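Dhd127_a (Synthetic construct, PDB 6DLM) forms one half of a computationally designed coiled-coil heterodimer, a two-helix hairpin that pairs with its partner chain Dhd127_b. Local coordinates at residues E28-R31 / V32-L36; D42-E45 / L46-E50; H67-I70 / R71-S74. One frame throughout, in Å; residues are numbered along the deposited sequence.

Contact 1 of 3, residues E28-R31 / V32-L36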
ATOM      1  N   GLU A  28      -6.033  -8.325   7.663  1.00 16.10           N
ATOM      2  CA  GLU A  28      -7.477  -8.455   7.693  1.00 14.80           C
ATOM      3  C   GLU A  28      -8.009  -9.384   6.593  1.00 12.99           C
ATOM      4  O   GLU A  28      -8.885 -10.186   6.843  1.00 17.82           O
ATOM      5  CB  GLU A  28      -8.138  -7.093   7.609  1.00 22.18           C
ATOM      6  CG  GLU A  28      -7.837  -6.227   8.820  1.00 39.15           C
ATOM      7  CD  GLU A  28      -8.798  -5.066   8.963  1.00 65.71           C
ATOM      8  OE1 GLU A  28      -9.864  -5.088   8.316  1.00 55.41           O
ATOM      9  OE2 GLU A  28      -8.484  -4.132   9.727  1.00 63.64           O
ATOM     10  N   SER A  29      -7.461  -9.282   5.392  1.00 16.16           N
ATOM     11  CA  SER A  29      -7.925 -10.140   4.308  1.00 13.27           C
ATOM     12  C   SER A  29      -7.695 -11.626   4.634  1.00 13.64           C
ATOM     13  O   SER A  29      -8.551 -12.442   4.352  1.00 18.19           O
ATOM     14  CB  SER A  29      -7.294  -9.743   2.973  1.00 13.24           C
ATOM     15  OG  SER A  29      -5.973 -10.189   2.872  1.00 22.43           O
ATOM     16  N   GLU A  30      -6.572 -11.957   5.248  1.00 17.17           N
ATOM     17  CA  GLU A  30      -6.335 -13.345   5.625  1.00 18.89           C
ATOM     18  C   GLU A  30      -7.406 -13.841   6.617  1.00 20.94           C
ATOM     19  O   GLU A  30      -7.871 -14.963   6.512  1.00 19.52           O
ATOM     20  CB  GLU A  30      -4.958 -13.518   6.241  1.00 16.66           C
ATOM     21  CG  GLU A  30      -4.632 -14.963   6.557  1.00 28.75           C
ATOM     22  CD  GLU A  30      -3.176 -15.158   6.915  1.00 30.60           C
ATOM     23  OE1 GLU A  30      -2.578 -14.217   7.454  1.00 22.74           O
ATOM     24  OE2 GLU A  30      -2.642 -16.241   6.653  1.00 22.58           O
ATOM     25  N   ARG A  31      -7.776 -12.986   7.553  1.00 17.01           N
ATOM     26  CA  ARG A  31      -8.814 -13.316   8.519  1.00 19.08           C
ATOM     27  C   ARG A  31     -10.170 -13.557   7.852  1.00 21.58           C
ATOM     28  O   ARG A  31     -10.883 -14.463   8.243  1.00 21.24           O
ATOM     29  CB  ARG A  31      -8.894 -12.249   9.596  1.00 21.09           C
ATOM     30  CG  ARG A  31      -7.687 -12.321  10.504  1.00 32.82           C
ATOM     31  CD  ARG A  31      -7.911 -11.571  11.791  1.00 45.18           C
ATOM     32  NE  ARG A  31      -7.703 -10.146  11.633  1.00 32.24           N
ATOM     33  CZ  ARG A  31      -6.547  -9.546  11.872  1.00 42.05           C
ATOM     34  NH1 ARG A  31      -6.434  -8.242  11.726  1.00 34.65           N
ATOM     35  NH2 ARG A  31      -5.506 -10.261  12.249  1.00 44.97           N
ATOM     36  N   VAL A  32     -10.510 -12.762   6.847  1.00 20.65           N
ATOM     37  CA  VAL A  32     -11.754 -12.984   6.117  1.00 18.61           C
ATOM     38  C   VAL A  32     -11.721 -14.361   5.441  1.00 27.54           C
ATOM     39  O   VAL A  32     -12.723 -15.050   5.428  1.00 21.30           O
ATOM     40  CB  VAL A  32     -12.060 -11.887   5.092  1.00 20.76           C
ATOM     41  CG1 VAL A  32     -13.326 -12.221   4.325  1.00 16.39           C
ATOM     42  CG2 VAL A  32     -12.216 -10.560   5.805  1.00 21.67           C
ATOM     43  N   VAL A  33     -10.563 -14.766   4.943  1.00 19.48           N
ATOM     44  CA  VAL A  33     -10.455 -16.082   4.338  1.00 15.38           C
ATOM     45  C   VAL A  33     -10.797 -17.146   5.388  1.00 24.81           C
ATOM     46  O   VAL A  33     -11.530 -18.080   5.089  1.00 28.35           O
ATOM     47  CB  VAL A  33      -9.052 -16.348   3.786  1.00 21.67           C
ATOM     48  CG1 VAL A  33      -8.957 -17.772   3.277  1.00 30.54           C
ATOM     49  CG2 VAL A  33      -8.724 -15.361   2.675  1.00 20.65           C
ATOM     50  N   GLU A  34     -10.308 -16.965   6.606  1.00 20.69           N
ATOM     51  CA  GLU A  34     -10.622 -17.892   7.681  1.00 22.23           C
ATOM     52  C   GLU A  34     -12.133 -17.914   7.945  1.00 24.99           C
ATOM     53  O   GLU A  34     -12.693 -18.980   8.122  1.00 26.86           O
ATOM     54  CB  GLU A  34      -9.869 -17.503   8.949  1.00 21.98           C
ATOM     55  CG  GLU A  34      -8.354 -17.557   8.800  1.00 24.69           C
ATOM     56  CD  GLU A  34      -7.623 -17.009  10.012  1.00 54.78           C
ATOM     57  OE1 GLU A  34      -8.284 -16.478  10.924  1.00 41.50           O
ATOM     58  OE2 GLU A  34      -6.382 -17.108  10.047  1.00 55.39           O
ATOM     59  N   VAL A  35     -12.765 -16.747   7.943  1.00 23.71           N
ATOM     60  CA  VAL A  35     -14.210 -16.666   8.137  1.00 30.45           C
ATOM     61  C   VAL A  35     -14.980 -17.397   7.035  1.00 26.60           C
ATOM     62  O   VAL A  35     -15.940 -18.090   7.322  1.00 23.79           O
ATOM     63  CB  VAL A  35     -14.694 -15.211   8.196  1.00 24.95           C
ATOM     64  CG1 VAL A  35     -16.207 -15.166   8.260  1.00 28.95           C
ATOM     65  CG2 VAL A  35     -14.092 -14.505   9.394  1.00 18.77           C
ATOM     66  N   LEU A  36     -14.537 -17.265   5.794  1.00 23.22           N
ATOM     67  CA  LEU A  36     -15.181 -17.958   4.685  1.00 25.07           C
ATOM     68  C   LEU A  36     -15.054 -19.474   4.820  1.00 33.66           C
ATOM     69  O   LEU A  36     -15.987 -20.208   4.532  1.00 29.64           O
ATOM     70  CB  LEU A  36     -14.581 -17.513   3.357  1.00 34.27           C
ATOM     71  CG  LEU A  36     -15.007 -18.307   2.124  1.00 38.52           C
ATOM     72  CD1 LEU A  36     -16.257 -17.703   1.506  1.00 28.97           C
ATOM     73  CD2 LEU A  36     -13.866 -18.332   1.123  1.00 35.36           C
TER

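Contact 2 of 3, residues D42-E45 / L46-E50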
ATOM      1  N   ASP A  42     -20.502 -12.506   7.091  1.00 42.61           N
ATOM      2  CA  ASP A  42     -21.651 -11.669   7.396  1.00 46.22           C
ATOM      3  C   ASP A  42     -21.860 -10.391   6.569  1.00 48.31           C
ATOM      4  O   ASP A  42     -22.659  -9.582   7.034  1.00 42.26           O
ATOM      5  CB  ASP A  42     -21.620 -11.270   8.881  1.00 42.85           C
ATOM      6  CG  ASP A  42     -20.493 -10.282   9.222  1.00 52.38           C
ATOM      7  OD1 ASP A  42     -20.009  -9.552   8.336  1.00 41.24           O
ATOM      8  OD2 ASP A  42     -20.102 -10.226  10.402  1.00 36.66           O
ATOM      9  N   GLU A  43     -21.106 -10.187   5.483  1.00 32.41           N
ATOM     10  CA  GLU A  43     -21.171  -8.977   4.641  1.00 30.10           C
ATOM     11  C   GLU A  43     -20.349  -7.769   5.173  1.00 28.08           C
ATOM     12  O   GLU A  43     -19.667  -7.107   4.404  1.00 26.97           O
ATOM     13  CB  GLU A  43     -22.615  -8.555   4.380  1.00 36.81           C
ATOM     14  CG  GLU A  43     -23.522  -9.672   3.898  1.00 41.72           C
ATOM     15  CD  GLU A  43     -22.966 -10.424   2.706  1.00 65.21           C
ATOM     16  OE1 GLU A  43     -22.497  -9.771   1.751  1.00 71.60           O
ATOM     17  OE2 GLU A  43     -23.008 -11.668   2.722  1.00 62.80           O
ATOM     18  N   GLU A  44     -20.464  -7.441   6.454  1.00 28.76           N
ATOM     19  CA  GLU A  44     -19.704  -6.382   7.082  1.00 28.23           C
ATOM     20  C   GLU A  44     -18.191  -6.636   6.975  1.00 21.44           C
ATOM     21  O   GLU A  44     -17.447  -5.683   6.805  1.00 23.88           O
ATOM     22  CB  GLU A  44     -20.132  -6.243   8.547  1.00 26.04           C
ATOM     23  CG  GLU A  44     -19.492  -5.095   9.313  1.00 29.21           C
ATOM     24  CD  GLU A  44     -19.929  -3.725   8.832  1.00 61.94           C
ATOM     25  OE1 GLU A  44     -20.890  -3.636   8.036  1.00 46.88           O
ATOM     26  OE2 GLU A  44     -19.301  -2.732   9.255  1.00 46.86           O
ATOM     27  N   GLU A  45     -17.717  -7.875   7.100  1.00 18.90           N
ATOM     28  CA  GLU A  45     -16.277  -8.072   6.962  1.00 27.38           C
ATOM     29  C   GLU A  45     -15.830  -7.664   5.552  1.00 22.92           C
ATOM     30  O   GLU A  45     -14.784  -7.073   5.398  1.00 20.20           O
ATOM     31  CB  GLU A  45     -15.846  -9.496   7.287  1.00 33.87           C
ATOM     32  CG  GLU A  45     -16.262 -10.520   6.260  1.00 34.06           C
ATOM     33  CD  GLU A  45     -17.746 -10.782   6.284  1.00 49.49           C
ATOM     34  OE1 GLU A  45     -18.216 -11.424   7.248  1.00 47.02           O
ATOM     35  OE2 GLU A  45     -18.436 -10.346   5.347  1.00 35.97           O
ATOM     36  N   LEU A  46     -16.614  -8.002   4.529  1.00 25.78           N
ATOM     37  CA  LEU A  46     -16.310  -7.614   3.165  1.00 18.61           C
ATOM     38  C   LEU A  46     -16.347  -6.101   3.022  1.00 29.11           C
ATOM     39  O   LEU A  46     -15.514  -5.526   2.339  1.00 23.63           O
ATOM     40  CB  LEU A  46     -17.315  -8.257   2.215  1.00 25.43           C
ATOM     41  CG  LEU A  46     -17.264  -9.779   2.276  1.00 19.14           C
ATOM     42  CD1 LEU A  46     -18.455 -10.407   1.577  1.00 29.90           C
ATOM     43  CD2 LEU A  46     -15.960 -10.275   1.690  1.00 26.83           C
ATOM     44  N   LYS A  47     -17.325  -5.462   3.657  1.00 18.39           N
ATOM     45  CA  LYS A  47     -17.421  -4.008   3.611  1.00 26.54           C
ATOM     46  C   LYS A  47     -16.170  -3.364   4.219  1.00 23.59           C
ATOM     47  O   LYS A  47     -15.677  -2.380   3.688  1.00 25.72           O
ATOM     48  CB  LYS A  47     -18.653  -3.509   4.369  1.00 34.68           C
ATOM     49  CG  LYS A  47     -18.960  -2.036   4.125  1.00 60.22           C
ATOM     50  CD  LYS A  47     -19.264  -1.279   5.415  1.00 72.06           C
ATOM     51  CE  LYS A  47     -19.318   0.229   5.182  1.00 66.48           C
ATOM     52  NZ  LYS A  47     -18.798   1.013   6.335  1.00 67.49           N
ATOM     53  N   ARG A  48     -15.671  -3.924   5.310  1.00 17.99           N
ATOM     54  CA  ARG A  48     -14.471  -3.387   5.930  1.00 15.51           C
ATOM     55  C   ARG A  48     -13.283  -3.468   4.965  1.00 16.24           C
ATOM     56  O   ARG A  48     -12.513  -2.533   4.881  1.00 21.63           O
ATOM     57  CB  ARG A  48     -14.157  -4.106   7.237  1.00 23.37           C
ATOM     58  CG  ARG A  48     -15.113  -3.741   8.360  1.00 34.03           C
ATOM     59  CD  ARG A  48     -14.593  -4.176   9.716  1.00 25.75           C
ATOM     60  NE  ARG A  48     -14.521  -5.623   9.844  1.00 30.00           N
ATOM     61  CZ  ARG A  48     -15.480  -6.369  10.376  1.00 31.90           C
ATOM     62  NH1 ARG A  48     -16.581  -5.805  10.837  1.00 33.91           N
ATOM     63  NH2 ARG A  48     -15.332  -7.676  10.452  1.00 32.06           N
ATOM     64  N   LEU A  49     -13.147  -4.575   4.253  1.00 16.73           N
ATOM     65  CA  LEU A  49     -12.076  -4.687   3.273  1.00 17.87           C
ATOM     66  C   LEU A  49     -12.244  -3.652   2.164  1.00 16.31           C
ATOM     67  O   LEU A  49     -11.284  -3.019   1.777  1.00 20.65           O
ATOM     68  CB  LEU A  49     -12.049  -6.072   2.651  1.00 15.26           C
ATOM     69  CG  LEU A  49     -11.664  -7.194   3.596  1.00 23.00           C
ATOM     70  CD1 LEU A  49     -11.539  -8.488   2.814  1.00 28.60           C
ATOM     71  CD2 LEU A  49     -10.385  -6.857   4.334  1.00 20.27           C
ATOM     72  N   GLU A  50     -13.455  -3.472   1.652  1.00 19.97           N
ATOM     73  CA  GLU A  50     -13.670  -2.451   0.641  1.00 25.62           C
ATOM     74  C   GLU A  50     -13.343  -1.064   1.162  1.00 24.42           C
ATOM     75  O   GLU A  50     -12.739  -0.287   0.446  1.00 27.13           O
ATOM     76  CB  GLU A  50     -15.114  -2.412   0.192  1.00 29.62           C
ATOM     77  CG  GLU A  50     -15.714  -3.737  -0.189  1.00 49.65           C
ATOM     78  CD  GLU A  50     -16.984  -3.542  -0.965  1.00 57.04           C
ATOM     79  OE1 GLU A  50     -18.068  -3.787  -0.408  1.00 55.15           O
ATOM     80  OE2 GLU A  50     -16.886  -3.103  -2.126  1.00 76.91           O
TER
HETATM   81  O   HOH W   1     -17.527  -9.504  11.355  1.00 34.05           O
HETATM   82  O   HOH W   2     -12.894  -7.218   7.654  1.00 39.68           O

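Contact 3 of 3, residues H67-I70 / R71-S74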
ATOM      1  N   HIS A  67       4.276  14.149  -4.711  1.00 15.92           N
ATOM      2  CA  HIS A  67       5.381  14.103  -5.666  1.00 14.18           C
ATOM      3  C   HIS A  67       5.270  15.277  -6.649  1.00 14.07           C
ATOM      4  O   HIS A  67       6.264  15.906  -6.947  1.00 20.11           O
ATOM      5  CB  HIS A  67       5.377  12.805  -6.469  1.00 13.65           C
ATOM      6  CG  HIS A  67       5.634  11.585  -5.647  1.00 21.90           C
ATOM      7  ND1 HIS A  67       5.297  10.320  -6.072  1.00 24.30           N
ATOM      8  CD2 HIS A  67       6.189  11.436  -4.425  1.00 17.91           C
ATOM      9  CE1 HIS A  67       5.635   9.444  -5.147  1.00 24.79           C
ATOM     10  NE2 HIS A  67       6.183  10.094  -4.140  1.00 19.40           N
ATOM     11  N   ARG A  68       4.064  15.579  -7.106  1.00 16.55           N
ATOM     12  CA  ARG A  68       3.881  16.702  -8.019  1.00 19.60           C
ATOM     13  C   ARG A  68       4.316  18.008  -7.356  1.00 24.15           C
ATOM     14  O   ARG A  68       5.019  18.786  -7.967  1.00 23.15           O
ATOM     15  CB  ARG A  68       2.433  16.815  -8.464  1.00 23.50           C
ATOM     16  CG  ARG A  68       2.161  18.007  -9.371  1.00 24.53           C
ATOM     17  CD  ARG A  68       0.686  18.139  -9.687  1.00 28.97           C
ATOM     18  NE  ARG A  68      -0.096  18.217  -8.463  1.00 35.39           N
ATOM     19  CZ  ARG A  68      -0.210  19.314  -7.725  1.00 43.72           C
ATOM     20  NH1 ARG A  68       0.398  20.427  -8.102  1.00 29.85           N
ATOM     21  NH2 ARG A  68      -0.925  19.294  -6.612  1.00 32.43           N
ATOM     22  N   GLU A  69       3.941  18.238  -6.103  1.00 15.83           N
ATOM     23  CA  GLU A  69       4.386  19.441  -5.420  1.00 17.09           C
ATOM     24  C   GLU A  69       5.918  19.469  -5.331  1.00 22.17           C
ATOM     25  O   GLU A  69       6.515  20.506  -5.547  1.00 21.09           O
ATOM     26  CB  GLU A  69       3.785  19.509  -4.017  1.00 18.58           C
ATOM     27  CG  GLU A  69       2.276  19.647  -3.991  1.00 27.54           C
ATOM     28  CD  GLU A  69       1.823  21.087  -4.109  1.00 27.48           C
ATOM     29  OE1 GLU A  69       2.682  21.963  -4.269  1.00 34.67           O
ATOM     30  OE2 GLU A  69       0.611  21.332  -4.045  1.00 37.41           O
ATOM     31  N   ILE A  70       6.534  18.332  -5.041  1.00 23.25           N
ATOM     32  CA  ILE A  70       7.981  18.285  -4.955  1.00 15.32           C
ATOM     33  C   ILE A  70       8.623  18.597  -6.302  1.00 17.27           C
ATOM     34  O   ILE A  70       9.519  19.415  -6.365  1.00 30.24           O
ATOM     35  CB  ILE A  70       8.478  16.934  -4.435  1.00 22.58           C
ATOM     36  CG1 ILE A  70       8.120  16.785  -2.958  1.00 21.75           C
ATOM     37  CG2 ILE A  70       9.983  16.820  -4.614  1.00 20.56           C
ATOM     38  CD1 ILE A  70       8.136  15.361  -2.473  1.00 20.52           C
ATOM     39  N   ARG A  71       8.101  18.038  -7.388  0.53 27.44           N
ATOM     40  CA  ARG A  71       8.656  18.317  -8.712  0.53 28.97           C
ATOM     41  C   ARG A  71       8.504  19.779  -9.120  0.53 27.90           C
ATOM     42  O   ARG A  71       9.450  20.396  -9.566  0.53 32.32           O
ATOM     43  CB  ARG A  71       7.993  17.443  -9.777  0.53 31.05           C
ATOM     44  CG  ARG A  71       8.214  15.965  -9.583  0.53 30.78           C
ATOM     45  CD  ARG A  71       7.880  15.186 -10.843  0.53 41.39           C
ATOM     46  NE  ARG A  71       8.247  13.786 -10.695  0.53 42.51           N
ATOM     47  CZ  ARG A  71       7.408  12.827 -10.334  0.53 36.58           C
ATOM     48  NH1 ARG A  71       6.136  13.103 -10.101  0.53 26.72           N
ATOM     49  NH2 ARG A  71       7.840  11.587 -10.222  0.53 47.71           N
ATOM     50  N   GLU A  72       7.333  20.348  -8.857  1.00 27.37           N
ATOM     51  CA  GLU A  72       7.058  21.746  -9.189  1.00 21.19           C
ATOM     52  C   GLU A  72       8.020  22.695  -8.459  1.00 26.17           C
ATOM     53  O   GLU A  72       8.368  23.729  -8.993  1.00 33.75           O
ATOM     54  CB  GLU A  72       5.609  22.115  -8.880  1.00 20.51           C
ATOM     55  CG  GLU A  72       4.597  21.338  -9.702  1.00 24.20           C
ATOM     56  CD  GLU A  72       3.169  21.769  -9.439  1.00 45.09           C
ATOM     57  OE1 GLU A  72       2.940  22.516  -8.467  1.00 32.63           O
ATOM     58  OE2 GLU A  72       2.274  21.357 -10.204  1.00 34.37           O
ATOM     59  N   ARG A  73       8.411  22.320  -7.257  1.00 26.85           N
ATOM     60  CA  ARG A  73       9.360  23.104  -6.494  1.00 30.16           C
ATOM     61  C   ARG A  73      10.862  22.821  -6.776  1.00 34.05           C
ATOM     62  O   ARG A  73      11.696  23.540  -6.263  1.00 51.28           O
ATOM     63  CB  ARG A  73       9.007  23.009  -5.007  1.00 33.39           C
ATOM     64  CG  ARG A  73       7.677  23.684  -4.707  1.00 33.82           C
ATOM     65  CD  ARG A  73       7.045  23.273  -3.387  1.00 37.49           C
ATOM     66  NE  ARG A  73       5.604  23.507  -3.386  1.00 29.40           N
ATOM     67  CZ  ARG A  73       5.023  24.616  -2.953  1.00 40.17           C
ATOM     68  NH1 ARG A  73       5.758  25.611  -2.489  1.00 57.09           N
ATOM     69  NH2 ARG A  73       3.710  24.740  -2.999  1.00 33.05           N
ATOM     70  N   SER A  74      11.227  21.799  -7.555  1.00 34.01           N
ATOM     71  CA  SER A  74      12.613  21.558  -7.912  1.00 49.58           C
ATOM     72  C   SER A  74      12.984  21.914  -9.380  1.00 51.90           C
ATOM     73  O   SER A  74      13.947  21.360  -9.893  1.00 65.59           O
ATOM     74  CB  SER A  74      12.938  20.094  -7.657  1.00 52.19           C
ATOM     75  OG  SER A  74      12.455  19.695  -6.392  1.00 45.58           O
TER
HETATM   76  O   HOH W   3       3.418  24.017  -6.497  1.00 41.98           O

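Contact 1 of 3, residues E28-R31 / V32-L36
Glu28 to Arg31 and Val32 to Leu36 are successive turns of helix 3-37, joined by i to i+4 backbone hydrogen bonds that run from Val32 N to Glu28 O (3.0 Å) through to Val35 N to Arg31 O (3.0 Å). The side chains of the later turn lean back over the carbonyls of the earlier one. In Val32, CG2 lies beside its own backbone N and reaches 3.5 Å from Glu28 O, while CG1 stands anti to that N (chi1 177°). Val33 repeats the pattern with CG2 at 3.4 Å from Ser29 O, and Val35 does so over Arg31 O. Glu34 CG takes the same position as the valine CG2 atoms, anti to the carbonyl carbon (chi1 -62°), and its extended chain runs back toward the preceding turn, with CG 3.5 Å from Glu30 O. Glu34 OE1 then lies 4.2 Å from Arg31 CG, alongside the aliphatic part of that arginine, whose bend at chi3 leaves Arg31 NE 6.4 Å from Glu34 OE1. An alanine here, lacking CG and the carboxylate, would probably leave Glu30 O and Arg31 CG less covered on that side. Glu30 pairs with Lys54 of the chain of Dhd127_b, and Ser29 OG bonds to Gln29 of that chain, beside packing of Val32 and Leu36 on its Leu36. The chemistry implies that Val32, Leu36 and Ser29 serve the interface, whereas Glu34 makes no salt bridge to Arg31 and its carboxylate lies closer to that of Glu30, 5.1 Å between the two OE2 atoms.

Contact 2 of 3, residues D42-E45 / L46-E50
Glu45 folds back along Leu46 at the start of helix 44-73, where it also takes part in an Asx motif: Asp42 OD1 accepts from Glu45 N at 3.1 Å. A very short, and so doubtful, return contact from Asp42 N to Glu45 OE1 would complete a reciprocal pair resembling a capping box, although Glu43 occupies the N-cap position. Two torsions give Glu45 this shape. CG sits between the backbone N and the carbonyl carbon, the crowded position (chi1 71°), and the bend at chi2 turns the carboxylate toward the helix start. There Glu45 OE2 is met on its anti side by Leu46 N at 3.1 Å, 26° out of the carboxylate plane, so this oxygen of the group holds a backbone N-H. The two side chains run side by side in the same direction, with Glu45 OE2 3.3 Å from Leu46 CG.

Arg48 approaches from the next turn. One face of its guanidinium covers Glu45 CA, which lies 3.6 Å above the plane toward the rim. It crosses Glu44 at about a right angle, the carboxylate and guanidinium planes being 64° apart; Arg48 NH1 comes 3.4 Å from Glu44 CG, and the charges stop short of a salt bridge. Glu43 instead pairs with Arg39 of the chain of Dhd127_b. Water joins Arg48 to the helix start: one molecule lies in the guanidinium plane between Asp42 OD2 and Arg48 NH2, and another donates to Glu45 O at 2.9 Å and accepts from Arg48 NE.

Contact 3 of 3, residues H67-I70 / R71-S74
Arg68 with Glu72, and Glu69 with Arg73, form two i to i+4 salt bridges near the end of helix 44-73. In the first, NH1 of Arg68 reaches OE2 of Glu72 at 3.0 Å. The oxygen lies in the guanidinium plane, yet the donor comes from above the carboxylate, the two planes being 66° apart as the side chains cross. Arg68 gets there by standing CG anti to its backbone N (chi1 177°) and bending at chi3; its NH2 has a second acid in Glu65. In the other bridge the side chains of Glu69 and Arg73 lie alongside each other, their flat groups only 30° apart, and Arg73 NH2 gives Glu69 OE1 a bond of 3.2 Å on the syn side, with a weak one from NE. A long pairing of Arg68 with Glu69 OE2 links both bridges into one network.

Like charges also meet: OE1 of Glu69 and OE1 of Glu72 are 4.2 Å apart. A water lies between them, 3.1 Å from Glu69 OE1 and unusually close to Glu72 OE1, and may ease their repulsion.

Among the backbone bonds, Arg71 N to His67 O (2.8 Å) and Glu72 N to Arg68 O (2.9 Å) continue the helix. Just beyond, Ser74 OG donates to Ile70 O at 2.9 Å from above the carbonyl plane, and the same hydroxyl bonds to Arg4 of helix 3-37.

That helix packs against this turn, with Leu11 touching His67 and Ile70 and Leu7 touching Glu69 and Arg73. The chain of Dhd127_b meets it too, placing Leu19 on His67 and Ile8 on Ile70.

In the fold
Contacts 1 and 2 lie where the hairpin turns: their centres are 10 Å apart, and they touch as the end of helix 3-37 packs on the start of helix 44-73. Val32 CG2 meets Leu49 CD1 at 3.7 Å, and Val32 CG1 meets Glu45 CG at 3.9 Å, so the same Glu45 that bonds the helix start also lines the seam between helices. Contact 3 shares helix 44-73 with contact 2 but sits on the opposite side of the chain's centre, 37 Å from contact 2 and 40 Å from contact 1 between centres. Both ends of the hairpin, nevertheless, meet the chain of Dhd127_b through apolar packing and salt bridges.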